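Local coordinates for protein titin (Homo sapiens, PDB 5JDE) that is a giant protein of striated muscle sarcomeres, built largely from immunoglobulin-like and fibronectin-type domains, that acts as a molecular spring and carries a kinase domain, at residues A[193-198]-A[234-239]. Numbering follows the deposited sequence.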
# COMPACT_ATOMS: atom_id res chain seq x y z
N ASP A 193 40.90 30.73 -13.26
CA ASP A 193 40.21 30.78 -11.98
C ASP A 193 39.45 29.49 -11.71
O ASP A 193 39.12 28.76 -12.64
CB ASP A 193 39.22 31.96 -11.91
CG ASP A 193 39.89 33.28 -11.54
OD1 ASP A 193 41.05 33.26 -11.07
OD2 ASP A 193 39.25 34.34 -11.72
N THR A 194 39.20 29.22 -10.44
CA THR A 194 38.25 28.19 -10.04
C THR A 194 37.08 28.92 -9.44
O THR A 194 37.26 29.80 -8.60
CB THR A 194 38.86 27.20 -9.05
OG1 THR A 194 39.92 26.48 -9.70
CG2 THR A 194 37.80 26.20 -8.56
N ILE A 195 35.88 28.57 -9.90
CA ILE A 195 34.69 29.31 -9.53
C ILE A 195 33.73 28.38 -8.82
O ILE A 195 33.87 27.17 -8.88
CB ILE A 195 34.00 29.92 -10.78
CG1 ILE A 195 33.47 28.80 -11.70
CG2 ILE A 195 34.97 30.81 -11.52
CD1 ILE A 195 31.98 28.49 -11.54
N THR A 196 32.75 28.97 -8.14
CA THR A 196 31.71 28.17 -7.51
C THR A 196 30.37 28.89 -7.55
O THR A 196 30.21 29.96 -6.96
CB THR A 196 32.05 27.82 -6.05
OG1 THR A 196 33.26 27.05 -6.01
CG2 THR A 196 30.92 27.00 -5.41
N PHE A 197 29.43 28.29 -8.28
CA PHE A 197 28.02 28.64 -8.21
C PHE A 197 27.42 27.93 -7.00
O PHE A 197 27.66 26.74 -6.80
CB PHE A 197 27.28 28.22 -9.49
CG PHE A 197 27.56 29.10 -10.68
CD1 PHE A 197 27.11 30.41 -10.71
CD2 PHE A 197 28.22 28.61 -11.79
CE1 PHE A 197 27.34 31.22 -11.81
CE2 PHE A 197 28.45 29.41 -12.90
CZ PHE A 197 28.01 30.72 -12.90
N GLU A 198 26.64 28.64 -6.20
CA GLU A 198 25.97 27.99 -5.08
C GLU A 198 24.53 28.45 -4.93
O GLU A 198 24.22 29.63 -5.10
CB GLU A 198 26.76 28.23 -3.77
CG GLU A 198 27.20 26.91 -3.13
CD GLU A 198 28.23 27.06 -2.02
OE1 GLU A 198 28.53 28.20 -1.62
OE2 GLU A 198 28.75 26.02 -1.56
N LEU A 234 28.22 24.15 -7.71
CA LEU A 234 28.83 23.74 -8.96
C LEU A 234 30.19 24.42 -9.04
O LEU A 234 30.28 25.61 -9.28
CB LEU A 234 27.97 24.13 -10.15
CG LEU A 234 28.59 23.75 -11.49
CD1 LEU A 234 28.62 22.25 -11.64
CD2 LEU A 234 27.83 24.40 -12.64
N ASN A 235 31.23 23.63 -8.81
CA ASN A 235 32.61 24.10 -8.82
C ASN A 235 33.24 23.81 -10.17
O ASN A 235 33.19 22.67 -10.66
CB ASN A 235 33.39 23.44 -7.68
CG ASN A 235 34.79 23.99 -7.52
OD1 ASN A 235 35.72 23.54 -8.19
ND2 ASN A 235 34.95 24.97 -6.63
N ILE A 236 33.81 24.84 -10.80
CA ILE A 236 34.43 24.68 -12.11
C ILE A 236 35.88 25.14 -12.05
O ILE A 236 36.16 26.31 -11.79
CB ILE A 236 33.67 25.48 -13.19
CG1 ILE A 236 32.18 25.14 -13.14
CG2 ILE A 236 34.28 25.22 -14.58
CD1 ILE A 236 31.33 25.88 -14.16
N ARG A 237 36.81 24.21 -12.28
CA ARG A 237 38.23 24.48 -12.10
C ARG A 237 38.91 24.91 -13.39
O ARG A 237 38.45 24.57 -14.48
CB ARG A 237 38.95 23.25 -11.54
CG ARG A 237 38.19 22.48 -10.47
CD ARG A 237 39.11 22.11 -9.32
NE ARG A 237 38.69 20.89 -8.63
CZ ARG A 237 39.42 19.77 -8.59
NH1 ARG A 237 40.60 19.72 -9.20
NH2 ARG A 237 38.96 18.71 -7.94
N ASN A 238 40.02 25.62 -13.26
CA ASN A 238 40.88 25.98 -14.40
C ASN A 238 40.05 26.53 -15.56
O ASN A 238 40.13 26.08 -16.70
CB ASN A 238 41.69 24.76 -14.85
CG ASN A 238 42.91 25.14 -15.66
OD1 ASN A 238 43.43 26.24 -15.53
ND2 ASN A 238 43.37 24.21 -16.49
N VAL A 239 39.22 27.51 -15.23
CA VAL A 239 38.26 28.09 -16.15
C VAL A 239 38.91 28.68 -17.41
O VAL A 239 39.93 29.36 -17.33
CB VAL A 239 37.42 29.16 -15.41
CG1 VAL A 239 36.85 30.16 -16.36
CG2 VAL A 239 36.32 28.48 -14.58
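With chi1 of N235 at -174°, its amide swings across to T196, whose own first torsion sets OG1 beside its backbone N. N235 ND2 then donates to T196 OG1 over 2.8 Å. The N-H...O angle of 133° and an acceptor tilted out of the amide plane mark the bond as bent. T196 OG1 in turn donates a weak hydrogen bond to I195 O, while N235 OD1, at the other end of the amide, lies 3.4 Å from T194 CG2. The side chains of T196 and N235 share the outer, partly exposed face of the sheet. The backbones beneath them run antiparallel, their short axes 167° apart: I195 with I236 and F197 with L234 are hydrogen-bonded pairs, and T196 with N235 is the non-hydrogen-bonded pair between. In the I-set immunoglobulin sandwich these are the B and E strands, central in the four-stranded sheet between 180-182 and 223-227. On the inner face I195 and I236 lie side by side, CG1 of I195 being 3.6 Å from CB of I236, and the F197 ring meets that of Y247 on strand 245-251 of the opposing sheet. L234 CD2 approaches the F197 ring obliquely. Beyond the paired strands, V239 N donates to D193 O at 2.9 Å, and V239 CG2 packs 4.1 Å from I195 CG1.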